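Hypothetical protein EF2904 (Enterococcus faecalis, PDB 2AZ4) is of unknown function but has a metallo-beta-lactamase fold with two bound zinc ions, and is probably a hydrolase, perhaps an RNA-binding exonuclease. Local coordinates at residues H347-P352 with R376-G381; E62-Y67 with G77-D82; H209-M214 with E396-V401; N148-I153 with E161-D166. All coordinates share one frame; numbering follows the deposited sequence.

Contact 1 (H347-P352 with R376-G381); sequences HSDAQP and RLACSG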
loop_
_atom_site.group_PDB
_atom_site.type_symbol
_atom_site.label_atom_id
_atom_site.label_comp_id
_atom_site.label_asym_id
_atom_site.label_seq_id
_atom_site.Cartn_x
_atom_site.Cartn_y
_atom_site.Cartn_z
ATOM N N HIS A 347 0.395 -14.049 13.368
ATOM C CA HIS A 347 -0.352 -13.036 12.648
ATOM C C HIS A 347 0.604 -11.910 12.267
ATOM O O HIS A 347 1.019 -11.130 13.121
ATOM C CB HIS A 347 -1.475 -12.515 13.547
ATOM C CG HIS A 347 -2.592 -11.871 12.795
ATOM N ND1 HIS A 347 -2.980 -10.568 13.007
ATOM C CD2 HIS A 347 -3.378 -12.341 11.801
ATOM C CE1 HIS A 347 -3.988 -10.273 12.205
ATOM N NE2 HIS A 347 -4.241 -11.331 11.456
ATOM N N SER A 348 0.963 -11.831 10.990
ATOM C CA SER A 348 2.022 -10.918 10.557
ATOM C C SER A 348 1.490 -9.890 9.571
ATOM O O SER A 348 1.667 -10.008 8.339
ATOM C CB SER A 348 3.186 -11.698 9.949
ATOM O OG SER A 348 4.291 -10.844 9.748
ATOM N N ASP A 349 0.831 -8.877 10.129
ATOM C CA ASP A 349 0.195 -7.810 9.359
ATOM C C ASP A 349 -0.889 -8.254 8.387
ATOM O O ASP A 349 -1.225 -7.538 7.435
ATOM C CB ASP A 349 1.251 -6.938 8.681
ATOM C CG ASP A 349 2.110 -6.197 9.698
ATOM O OD1 ASP A 349 1.545 -5.405 10.470
ATOM O OD2 ASP A 349 3.322 -6.440 9.749
ATOM N N ALA A 350 -1.441 -9.446 8.622
ATOM C CA ALA A 350 -2.624 -9.874 7.873
ATOM C C ALA A 350 -3.871 -9.238 8.505
ATOM O O ALA A 350 -3.827 -8.763 9.648
ATOM C CB ALA A 350 -2.741 -11.387 7.865
ATOM N N GLN A 351 -4.974 -9.248 7.757
ATOM C CA GLN A 351 -6.299 -8.876 8.283
ATOM C C GLN A 351 -6.916 -9.993 9.139
ATOM O O GLN A 351 -6.618 -11.147 8.909
ATOM C CB GLN A 351 -7.229 -8.501 7.129
ATOM C CG GLN A 351 -6.654 -7.386 6.276
ATOM C CD GLN A 351 -7.661 -6.814 5.315
ATOM O OE1 GLN A 351 -7.897 -7.376 4.246
ATOM N NE2 GLN A 351 -8.274 -5.687 5.694
ATOM N N PRO A 352 -7.717 -9.643 10.179
ATOM C CA PRO A 352 -7.998 -8.275 10.645
ATOM C C PRO A 352 -6.749 -7.623 11.223
ATOM O O PRO A 352 -5.967 -8.284 11.926
ATOM C CB PRO A 352 -9.054 -8.472 11.737
ATOM C CG PRO A 352 -8.915 -9.874 12.172
ATOM C CD PRO A 352 -8.415 -10.653 10.992
ATOM N N ARG A 376 1.130 -11.878 17.607
ATOM C CA ARG A 376 1.218 -10.735 16.743
ATOM C C ARG A 376 2.683 -10.460 16.391
ATOM O O ARG A 376 3.507 -10.128 17.260
ATOM C CB ARG A 376 0.565 -9.521 17.391
ATOM C CG ARG A 376 0.337 -8.383 16.404
ATOM C CD ARG A 376 -0.417 -7.217 17.018
ATOM N NE ARG A 376 -0.368 -6.081 16.099
ATOM C CZ ARG A 376 -1.248 -5.873 15.122
ATOM N NH1 ARG A 376 -2.266 -6.715 14.953
ATOM N NH2 ARG A 376 -1.110 -4.823 14.314
ATOM N N LEU A 377 3.015 -10.629 15.114
ATOM C CA LEU A 377 4.384 -10.372 14.670
ATOM C C LEU A 377 4.318 -9.319 13.566
ATOM O O LEU A 377 4.301 -9.644 12.376
ATOM C CB LEU A 377 5.075 -11.679 14.218
ATOM C CG LEU A 377 6.583 -11.661 13.910
ATOM C CD1 LEU A 377 7.427 -11.489 15.193
ATOM C CD2 LEU A 377 6.972 -12.930 13.147
ATOM N N ALA A 378 4.238 -8.059 13.982
ATOM C CA ALA A 378 3.968 -6.960 13.066
ATOM C C ALA A 378 5.205 -6.110 12.813
ATOM O O ALA A 378 6.040 -5.936 13.690
ATOM C CB ALA A 378 2.815 -6.084 13.592
ATOM N N CYS A 379 5.308 -5.574 11.609
ATOM C CA CYS A 379 6.333 -4.588 11.308
ATOM C C CYS A 379 5.709 -3.539 10.390
ATOM O O CYS A 379 5.323 -3.840 9.244
ATOM C CB CYS A 379 7.536 -5.263 10.648
ATOM S SG CYS A 379 8.891 -4.129 10.262
ATOM N N SER A 380 5.572 -2.324 10.907
ATOM C CA SER A 380 4.941 -1.245 10.167
ATOM C C SER A 380 5.596 -0.984 8.817
ATOM O O SER A 380 6.816 -0.993 8.682
ATOM C CB SER A 380 4.928 0.054 10.976
ATOM O OG SER A 380 4.254 1.056 10.229
ATOM N N GLY A 381 4.765 -0.728 7.814
ATOM C CA GLY A 381 5.264 -0.215 6.557
ATOM C C GLY A 381 5.703 1.254 6.593
ATOM O O GLY A 381 6.291 1.732 5.625
HETATM O O HOH W 1 -1.155 -5.013 11.218
#
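With D349 CG beside its own backbone N (chi1 -65°), the carboxylate reaches across to C379 and A378, and with S348 OG turned anti to its N (chi1 -170°) the hydroxyl meets L377. These groups lie around the C-terminal ends of two neighbouring parallel strands, 344-348 and 373-376, in a six-stranded parallel sheet of which 373-376 is an outermost strand. H347 and R376 form the parallel bridge, and L377 N donates to H347 O at 2.9 Å. At the next residue a side chain does the bonding: S348 OG donates to L377 O at 2.9 Å, the carbonyl pointing almost straight at the hydroxyl (C=O...OG 171°). D349 then turns into positive phi, and its OD2 receives C379 N at 2.9 Å on the syn lone pair, with a nearly straight N-H. The same oxygen forms a salt bridge with R267, which also donates to C379 O, so one guanidinium joins the two loops and probably favours the ionised carboxylate. D349 OD1, the other carboxylate oxygen, rests against A378 CB at 3.4 Å. R376 runs out extended past H347, its NH1 standing near the plane of the imidazole at the ring edge, but its strongest partner is the carbonyl of L353. The D349 side chain lies about 9 Å from that of the zinc ligand H94, and G381 O accepts from ND1 of another ligand, H167. A water lies between D349 OD1, at 2.8 Å, and R376 NH2, which reaches it only weakly.

Contact 2 (E62-Y67 with G77-D82); sequences ELKDLY and GAEDKD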
loop_
_atom_site.group_PDB
_atom_site.type_symbol
_atom_site.label_atom_id
_atom_site.label_comp_id
_atom_site.label_asym_id
_atom_site.label_seq_id
_atom_site.Cartn_x
_atom_site.Cartn_y
_atom_site.Cartn_z
ATOM N N GLU A 62 -14.277 16.430 -6.527
ATOM C CA GLU A 62 -14.811 16.910 -7.795
ATOM C C GLU A 62 -13.650 17.215 -8.710
ATOM O O GLU A 62 -12.766 17.992 -8.344
ATOM C CB GLU A 62 -15.599 18.209 -7.570
ATOM C CG GLU A 62 -16.854 18.040 -6.751
ATOM C CD GLU A 62 -18.139 17.966 -7.605
ATOM O OE1 GLU A 62 -19.230 18.082 -7.009
ATOM O OE2 GLU A 62 -18.080 17.804 -8.851
ATOM N N LEU A 63 -13.621 16.604 -9.890
ATOM C CA LEU A 63 -12.483 16.777 -10.787
ATOM C C LEU A 63 -12.983 16.967 -12.204
ATOM O O LEU A 63 -13.918 16.301 -12.630
ATOM C CB LEU A 63 -11.514 15.588 -10.714
ATOM C CG LEU A 63 -10.723 15.294 -9.424
ATOM C CD1 LEU A 63 -9.991 13.937 -9.511
ATOM C CD2 LEU A 63 -9.727 16.385 -9.106
ATOM N N LYS A 64 -12.348 17.873 -12.939
ATOM C CA LYS A 64 -12.816 18.177 -14.281
ATOM C C LYS A 64 -12.065 17.322 -15.269
ATOM O O LYS A 64 -10.834 17.280 -15.233
ATOM C CB LYS A 64 -12.624 19.667 -14.594
ATOM C CG LYS A 64 -13.046 20.065 -16.002
ATOM C CD LYS A 64 -12.637 21.511 -16.293
ATOM C CE LYS A 64 -12.603 21.788 -17.792
ATOM N NZ LYS A 64 -11.573 20.968 -18.515
ATOM N N ASP A 65 -12.813 16.658 -16.154
ATOM C CA ASP A 65 -12.259 15.900 -17.284
ATOM C C ASP A 65 -11.147 14.926 -16.878
ATOM O O ASP A 65 -10.068 14.906 -17.464
ATOM C CB ASP A 65 -11.781 16.850 -18.388
ATOM C CG ASP A 65 -12.935 17.473 -19.172
ATOM O OD1 ASP A 65 -13.891 16.750 -19.566
ATOM O OD2 ASP A 65 -12.888 18.699 -19.409
ATOM N N LEU A 66 -11.426 14.141 -15.848
ATOM C CA LEU A 66 -10.531 13.107 -15.372
ATOM C C LEU A 66 -11.279 11.785 -15.167
ATOM O O LEU A 66 -10.749 10.712 -15.476
ATOM C CB LEU A 66 -9.806 13.561 -14.090
ATOM C CG LEU A 66 -8.533 12.782 -13.699
ATOM C CD1 LEU A 66 -7.364 13.007 -14.643
ATOM C CD2 LEU A 66 -8.092 13.043 -12.260
ATOM N N TYR A 67 -12.509 11.839 -14.664
ATOM C CA TYR A 67 -13.242 10.591 -14.440
ATOM C C TYR A 67 -13.771 10.066 -15.775
ATOM O O TYR A 67 -13.985 10.845 -16.698
ATOM C CB TYR A 67 -14.376 10.748 -13.424
ATOM C CG TYR A 67 -13.925 11.102 -12.024
ATOM C CD1 TYR A 67 -13.060 10.258 -11.302
ATOM C CD2 TYR A 67 -14.365 12.265 -11.411
ATOM C CE1 TYR A 67 -12.654 10.591 -10.023
ATOM C CE2 TYR A 67 -13.955 12.604 -10.119
ATOM C CZ TYR A 67 -13.111 11.767 -9.437
ATOM O OH TYR A 67 -12.724 12.089 -8.153
ATOM N N GLY A 77 -17.458 23.104 -10.344
ATOM C CA GLY A 77 -16.422 23.712 -9.527
ATOM C C GLY A 77 -15.774 24.857 -10.262
ATOM O O GLY A 77 -16.256 25.281 -11.313
ATOM N N ALA A 78 -14.661 25.333 -9.713
ATOM C CA ALA A 78 -14.003 26.546 -10.190
ATOM C C ALA A 78 -13.096 26.323 -11.397
ATOM O O ALA A 78 -12.701 27.292 -12.049
ATOM C CB ALA A 78 -13.203 27.192 -9.045
ATOM N N GLU A 79 -12.752 25.062 -11.683
ATOM C CA GLU A 79 -11.759 24.757 -12.722
ATOM C C GLU A 79 -12.193 25.280 -14.091
ATOM O O GLU A 79 -13.271 24.942 -14.580
ATOM C CB GLU A 79 -11.395 23.259 -12.766
ATOM C CG GLU A 79 -10.340 22.901 -13.816
ATOM C CD GLU A 79 -9.011 23.613 -13.609
ATOM O OE1 GLU A 79 -8.203 23.154 -12.773
ATOM O OE2 GLU A 79 -8.758 24.624 -14.296
ATOM N N ASP A 80 -11.345 26.122 -14.680
ATOM C CA ASP A 80 -11.688 26.875 -15.887
ATOM C C ASP A 80 -10.714 26.676 -17.039
ATOM O O ASP A 80 -10.825 27.360 -18.057
ATOM C CB ASP A 80 -11.832 28.393 -15.587
ATOM C CG ASP A 80 -10.577 29.020 -14.935
ATOM O OD1 ASP A 80 -9.545 28.332 -14.732
ATOM O OD2 ASP A 80 -10.631 30.237 -14.616
ATOM N N LYS A 81 -9.771 25.747 -16.877
ATOM C CA LYS A 81 -8.766 25.454 -17.898
ATOM C C LYS A 81 -8.960 24.066 -18.479
ATOM O O LYS A 81 -9.318 23.133 -17.767
ATOM C CB LYS A 81 -7.333 25.562 -17.325
ATOM C CG LYS A 81 -6.962 26.947 -16.811
ATOM C CD LYS A 81 -5.448 27.095 -16.562
ATOM C CE LYS A 81 -5.028 28.580 -16.457
ATOM N NZ LYS A 81 -5.062 29.349 -17.776
ATOM N N ASP A 82 -8.710 23.954 -19.781
ATOM C CA ASP A 82 -8.611 22.671 -20.475
ATOM C C ASP A 82 -7.139 22.308 -20.566
ATOM O O ASP A 82 -6.282 23.191 -20.689
ATOM C CB ASP A 82 -9.188 22.761 -21.884
ATOM C CG ASP A 82 -10.700 22.884 -21.894
ATOM O OD1 ASP A 82 -11.359 22.565 -20.883
ATOM O OD2 ASP A 82 -11.236 23.312 -22.932
HETATM O O HOH W 2 -9.523 20.401 -16.767
#
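K64 reaches over E79 to the carboxylate of D82, its chain crossing both side chains at about a right angle. It starts at CB, which sits 4.0 Å from E79 CG. CG stands anti to the backbone N (chi1 178°), which sends the chain out towards 77-82, and CD then meets E79 CG at 3.7 Å, methylene against methylene. Beyond CG the E79 chain bends and folds its carboxylate back on its own loop: OE2 accepts K81 N through the anti lone pair at 3.0 Å, with a weaker bond from D80 N. Both segments belong to the long irregular connection between helix 51-56 and strand 85-89 of the metallo-beta-lactamase fold, a surface region away from the zinc site, so the lysine ties two coil segments together where no strand pairing does. K64 CE, the next carbon, already lies 3.4 Å from D82 OD1. The bend at chi4 (-64°) then sets NZ in a salt-bridge network. NZ donates to D82 OD1 at 2.9 Å and to D65 OD2 at 2.8 Å, in each case on the anti lone pair, away from the second oxygen. The two carboxylate oxygens come near each other, and the ammonium between them probably offsets their repulsion. Four acceptors surround NZ, so at least one N-H must be shared; the 3.2 Å contact of NZ with K81 O, from off the carbonyl plane, is the longest. A water closes a small ring beside it, accepting from NZ and donating to K81 O at 2.9 Å.

Contact 3 (H209-M214 with E396-V401); sequences HTELLM and EPQVLV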
loop_
_atom_site.group_PDB
_atom_site.type_symbol
_atom_site.label_atom_id
_atom_site.label_comp_id
_atom_site.label_asym_id
_atom_site.label_seq_id
_atom_site.Cartn_x
_atom_site.Cartn_y
_atom_site.Cartn_z
ATOM N N HIS A 209 17.128 19.103 -1.218
ATOM C CA HIS A 209 16.922 20.534 -1.527
ATOM C C HIS A 209 15.664 20.804 -2.360
ATOM O O HIS A 209 15.536 21.870 -3.000
ATOM C CB HIS A 209 18.161 21.132 -2.233
ATOM C CG HIS A 209 19.420 21.037 -1.429
ATOM N ND1 HIS A 209 20.654 20.792 -2.001
ATOM C CD2 HIS A 209 19.641 21.173 -0.097
ATOM C CE1 HIS A 209 21.577 20.771 -1.055
ATOM N NE2 HIS A 209 20.991 21.012 0.105
ATOM N N THR A 210 14.729 19.848 -2.358
ATOM C CA THR A 210 13.477 20.038 -3.077
ATOM C C THR A 210 12.736 21.271 -2.568
ATOM O O THR A 210 12.747 21.556 -1.371
ATOM C CB THR A 210 12.562 18.773 -3.033
ATOM O OG1 THR A 210 11.473 18.943 -3.948
ATOM C CG2 THR A 210 12.013 18.518 -1.652
ATOM N N GLU A 211 12.074 21.988 -3.467
ATOM C CA GLU A 211 11.358 23.211 -3.070
ATOM C C GLU A 211 10.116 22.914 -2.278
ATOM O O GLU A 211 9.684 23.717 -1.465
ATOM C CB GLU A 211 10.944 24.005 -4.290
ATOM C CG GLU A 211 12.097 24.419 -5.126
ATOM C CD GLU A 211 11.675 25.014 -6.438
ATOM O OE1 GLU A 211 12.443 24.819 -7.417
ATOM O OE2 GLU A 211 10.600 25.674 -6.475
ATOM N N LEU A 212 9.513 21.758 -2.520
ATOM C CA LEU A 212 8.292 21.423 -1.833
ATOM C C LEU A 212 8.216 19.912 -1.637
ATOM O O LEU A 212 8.063 19.157 -2.609
ATOM C CB LEU A 212 7.095 21.940 -2.633
ATOM C CG LEU A 212 5.738 21.895 -1.942
ATOM C CD1 LEU A 212 5.553 23.132 -1.043
ATOM C CD2 LEU A 212 4.666 21.844 -3.014
ATOM N N LEU A 213 8.344 19.495 -0.378
ATOM C CA LEU A 213 8.291 18.095 0.009
ATOM C C LEU A 213 6.920 17.753 0.578
ATOM O O LEU A 213 6.592 18.148 1.699
ATOM C CB LEU A 213 9.383 17.787 1.045
ATOM C CG LEU A 213 9.462 16.345 1.590
ATOM C CD1 LEU A 213 9.714 15.410 0.446
ATOM C CD2 LEU A 213 10.596 16.216 2.610
ATOM N N MET A 214 6.137 17.019 -0.207
ATOM C CA MET A 214 4.832 16.512 0.196
ATOM C C MET A 214 5.028 15.129 0.825
ATOM O O MET A 214 5.240 14.152 0.120
ATOM C CB MET A 214 3.862 16.482 -1.004
ATOM C CG MET A 214 3.537 17.895 -1.570
ATOM S SD MET A 214 2.855 17.990 -3.244
ATOM C CE MET A 214 4.250 17.388 -4.180
ATOM N N GLU A 396 16.453 18.044 3.532
ATOM C CA GLU A 396 16.531 19.498 3.812
ATOM C C GLU A 396 15.593 20.252 2.861
ATOM O O GLU A 396 16.049 20.989 1.976
ATOM C CB GLU A 396 17.982 20.033 3.753
ATOM C CG GLU A 396 19.018 19.272 4.626
ATOM C CD GLU A 396 20.389 19.966 4.638
ATOM O OE1 GLU A 396 20.421 21.166 4.983
ATOM O OE2 GLU A 396 21.431 19.335 4.289
ATOM N N PRO A 397 14.269 20.031 3.019
ATOM C CA PRO A 397 13.296 20.633 2.123
ATOM C C PRO A 397 13.160 22.139 2.414
ATOM O O PRO A 397 13.198 22.551 3.573
ATOM C CB PRO A 397 11.998 19.897 2.481
ATOM C CG PRO A 397 12.154 19.558 3.920
ATOM C CD PRO A 397 13.616 19.206 4.056
ATOM N N GLN A 398 13.024 22.936 1.354
ATOM C CA GLN A 398 12.834 24.367 1.501
ATOM C C GLN A 398 11.476 24.624 2.137
ATOM O O GLN A 398 11.340 25.463 3.039
ATOM C CB GLN A 398 12.958 25.055 0.150
ATOM C CG GLN A 398 14.347 24.946 -0.478
ATOM C CD GLN A 398 14.390 25.503 -1.879
ATOM O OE1 GLN A 398 13.969 26.627 -2.119
ATOM N NE2 GLN A 398 14.884 24.709 -2.823
ATOM N N VAL A 399 10.473 23.885 1.662
ATOM C CA VAL A 399 9.131 23.927 2.216
ATOM C C VAL A 399 8.641 22.492 2.405
ATOM O O VAL A 399 8.745 21.666 1.494
ATOM C CB VAL A 399 8.129 24.671 1.298
ATOM C CG1 VAL A 399 6.776 24.766 1.987
ATOM C CG2 VAL A 399 8.636 26.089 0.907
ATOM N N LEU A 400 8.109 22.216 3.591
ATOM C CA LEU A 400 7.567 20.904 3.945
ATOM C C LEU A 400 6.047 20.978 4.000
ATOM O O LEU A 400 5.489 21.898 4.624
ATOM C CB LEU A 400 8.129 20.483 5.313
ATOM C CG LEU A 400 8.209 19.057 5.904
ATOM C CD1 LEU A 400 7.432 18.954 7.193
ATOM C CD2 LEU A 400 7.926 17.875 4.946
ATOM N N VAL A 401 5.374 20.014 3.353
ATOM C CA VAL A 401 3.926 19.904 3.440
ATOM C C VAL A 401 3.520 18.545 4.033
ATOM O O VAL A 401 3.535 17.551 3.304
ATOM C CB VAL A 401 3.256 20.035 2.025
ATOM C CG1 VAL A 401 1.722 20.070 2.141
ATOM C CG2 VAL A 401 3.760 21.229 1.294
HETATM O O HOH W 3 22.889 21.297 2.079
#
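Strands 212-214 and 399-401 run parallel, their axes 4.7 Å apart and inclined by 18°, with L213 N donating to V399 O and V401 N to L213 O, both nearly straight. They are adjacent strands of the seven-stranded mixed sheet of the metallo-beta-lactamase fold, joined although some 180 residues lie between the two segments; strand 399-403 leads directly to the zinc ligand H404. On one face L212 CD1 wedges against V401 CG2 at 3.5 Å and V399 CG1 at 3.7 Å, while M214 lies alongside V401, pointing the same way. V9 and F11 of strand 7-13 cover this side. The other face carries L213, whose CB packs on P397 CB at 3.7 Å and whose CD2 meets L400 CD2 alongside; I395 of helix 385-395 also touches L213. Toward the N-terminal side Q398 N also donates to T210 O, whereas the V399 N to E211 O bond is weak. E211 lies beside Q398, its CG against NE2, but its carboxylate turns to H182. At the solvent edge a water links H209 NE2 with E396 OE2. Q398 CG sits beside its own backbone N (chi1 -64°), carrying the extended chain across to the H209-E211 backbone, where NE2 donates in the amide plane to H209 O at 2.9 Å, tilted 34° from the carbonyl plane.

Contact 4 (N148-I153 with E161-D166); sequences NKNDVI and EIVPVD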
loop_
_atom_site.group_PDB
_atom_site.type_symbol
_atom_site.label_atom_id
_atom_site.label_comp_id
_atom_site.label_asym_id
_atom_site.label_seq_id
_atom_site.Cartn_x
_atom_site.Cartn_y
_atom_site.Cartn_z
ATOM N N ASN A 148 9.988 1.088 -14.976
ATOM C CA ASN A 148 11.172 0.622 -14.302
ATOM C C ASN A 148 11.618 1.654 -13.277
ATOM O O ASN A 148 11.244 2.819 -13.335
ATOM C CB ASN A 148 12.301 0.373 -15.335
ATOM C CG ASN A 148 11.908 -0.638 -16.396
ATOM O OD1 ASN A 148 12.003 -0.375 -17.604
ATOM N ND2 ASN A 148 11.470 -1.800 -15.955
ATOM N N LYS A 149 12.419 1.234 -12.323
ATOM C CA LYS A 149 12.905 2.172 -11.336
ATOM C C LYS A 149 13.614 3.376 -11.978
ATOM O O LYS A 149 14.387 3.237 -12.942
ATOM C CB LYS A 149 13.804 1.446 -10.347
ATOM C CG LYS A 149 13.054 0.369 -9.563
ATOM C CD LYS A 149 14.052 -0.577 -8.912
ATOM C CE LYS A 149 13.448 -1.261 -7.712
ATOM N NZ LYS A 149 14.421 -2.244 -7.203
ATOM N N ASN A 150 13.316 4.548 -11.436
ATOM C CA ASN A 150 13.907 5.827 -11.850
ATOM C C ASN A 150 13.566 6.269 -13.279
ATOM O O ASN A 150 14.246 7.136 -13.829
ATOM C CB ASN A 150 15.423 5.850 -11.613
ATOM C CG ASN A 150 15.811 5.379 -10.212
ATOM O OD1 ASN A 150 15.419 5.965 -9.212
ATOM N ND2 ASN A 150 16.588 4.322 -10.145
ATOM N N ASP A 151 12.517 5.696 -13.877
ATOM C CA ASP A 151 12.070 6.163 -15.207
ATOM C C ASP A 151 11.531 7.576 -15.084
ATOM O O ASP A 151 10.971 7.938 -14.038
ATOM C CB ASP A 151 10.963 5.273 -15.795
ATOM C CG ASP A 151 11.482 3.944 -16.355
ATOM O OD1 ASP A 151 12.711 3.775 -16.551
ATOM O OD2 ASP A 151 10.639 3.057 -16.619
ATOM N N VAL A 152 11.696 8.359 -16.156
ATOM C CA VAL A 152 11.210 9.713 -16.225
ATOM C C VAL A 152 10.113 9.759 -17.304
ATOM O O VAL A 152 10.306 9.316 -18.455
ATOM C CB VAL A 152 12.363 10.730 -16.539
ATOM C CG1 VAL A 152 11.834 12.168 -16.686
ATOM C CG2 VAL A 152 13.445 10.674 -15.456
ATOM N N ILE A 153 8.959 10.257 -16.908
ATOM C CA ILE A 153 7.844 10.476 -17.828
ATOM C C ILE A 153 7.682 11.968 -18.023
ATOM O O ILE A 153 7.738 12.732 -17.052
ATOM C CB ILE A 153 6.515 9.868 -17.280
ATOM C CG1 ILE A 153 6.643 8.343 -17.038
ATOM C CG2 ILE A 153 5.318 10.183 -18.189
ATOM C CD1 ILE A 153 7.111 7.497 -18.263
ATOM N N GLU A 161 9.895 11.783 -12.281
ATOM C CA GLU A 161 10.741 10.629 -12.045
ATOM C C GLU A 161 10.117 9.741 -10.979
ATOM O O GLU A 161 9.767 10.216 -9.885
ATOM C CB GLU A 161 12.149 11.035 -11.611
ATOM C CG GLU A 161 13.151 9.840 -11.625
ATOM C CD GLU A 161 14.586 10.258 -11.340
ATOM O OE1 GLU A 161 14.888 11.457 -11.494
ATOM O OE2 GLU A 161 15.419 9.382 -10.972
ATOM N N ILE A 162 9.985 8.450 -11.292
ATOM C CA ILE A 162 9.379 7.501 -10.358
ATOM C C ILE A 162 10.471 6.701 -9.652
ATOM O O ILE A 162 11.198 5.916 -10.254
ATOM C CB ILE A 162 8.303 6.618 -11.044
ATOM C CG1 ILE A 162 7.594 5.728 -10.029
ATOM C CG2 ILE A 162 8.894 5.827 -12.207
ATOM C CD1 ILE A 162 6.191 5.280 -10.485
ATOM N N VAL A 163 10.579 6.901 -8.358
ATOM C CA VAL A 163 11.767 6.462 -7.647
ATOM C C VAL A 163 11.323 5.454 -6.612
ATOM O O VAL A 163 10.433 5.774 -5.849
ATOM C CB VAL A 163 12.421 7.684 -6.920
ATOM C CG1 VAL A 163 13.624 7.247 -6.080
ATOM C CG2 VAL A 163 12.853 8.776 -7.952
ATOM N N PRO A 164 11.968 4.272 -6.548
ATOM C CA PRO A 164 11.606 3.231 -5.578
ATOM C C PRO A 164 11.911 3.667 -4.158
ATOM O O PRO A 164 12.942 4.327 -3.887
ATOM C CB PRO A 164 12.489 2.046 -5.976
ATOM C CG PRO A 164 13.703 2.702 -6.630
ATOM C CD PRO A 164 13.096 3.840 -7.402
ATOM N N VAL A 165 11.014 3.294 -3.266
ATOM C CA VAL A 165 11.112 3.653 -1.887
ATOM C C VAL A 165 10.760 2.418 -1.052
ATOM O O VAL A 165 9.991 1.581 -1.507
ATOM C CB VAL A 165 10.192 4.865 -1.695
ATOM C CG1 VAL A 165 8.953 4.570 -0.881
ATOM C CG2 VAL A 165 10.986 6.123 -1.383
ATOM N N ASP A 166 11.341 2.300 0.145
ATOM C CA ASP A 166 11.128 1.152 1.023
ATOM C C ASP A 166 9.747 1.317 1.703
ATOM O O ASP A 166 9.474 2.330 2.352
ATOM C CB ASP A 166 12.321 1.102 2.006
ATOM C CG ASP A 166 12.127 0.182 3.217
ATOM O OD1 ASP A 166 11.171 -0.632 3.260
ATOM O OD2 ASP A 166 12.966 0.311 4.170
#
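A beta hairpin, strands 152-155 and 158-164, forms one margin of a mixed sheet in the metallo-beta-lactamase fold, and a type II turn, N148-D151, leads into its first strand and packs against the end of the second. V152 and E161 are an antiparallel non-hydrogen-bonded pair, with V152 CG2 resting on E161 CG at 3.9 Å. On the turn side of that pair I162 uses both its peptide groups: its N donates to D151 O at 3.0 Å, and its O receives N150 N at 2.8 Å, a short bond but a bent one (130° at the hydrogen). D151 N closes the turn on N148 O at 3.2 Å, and D151 OD2 also meets the N-H of N148 from above the carboxylate plane, a very short contact in the model. I162 CG2 lies 3.5 Å from D151 O, while the rest of that side chain heads for L113 and L147. CG of E161 is anti to its N (chi1 -169°) and the chain is extended beyond it, which brings OE2 to 3.6 Å from N150 CB, carboxylate and amide standing almost perpendicular. The charge of this oxygen is met by K206 of helix 197-207, in a salt bridge. At the far end P164 is covered by the aliphatic chain of K149, which crosses the ring at about a right angle with CG 3.8 Å from P164 CG. Strand 158-164 runs on towards H167, a zinc ligand. N150 OD1 rests 3.6 Å from P164 CD.

How the contacts relate
Contact 2 is a surface contact of two coil segments, held by one lysine among carboxylates; the other three are partly buried and built on strand pairing. Contacts 3 and 4 belong to the same seven-stranded sheet, with centres about 19 Å apart: contact 3 joins two parallel strands and packs largely through leucine and valine, whereas contact 4 lies at an outermost strand, where a turn and mixed polar and aliphatic side chains meet. Contact 1 sits in the separate six-stranded parallel sheet, nested along the chain within the loop that contact 3 closes, and relies on side-chain oxygens of S348 and D349 as well as on a single backbone bond. Contacts 1 and 4 approach to about 5 Å between nearest atoms without touching.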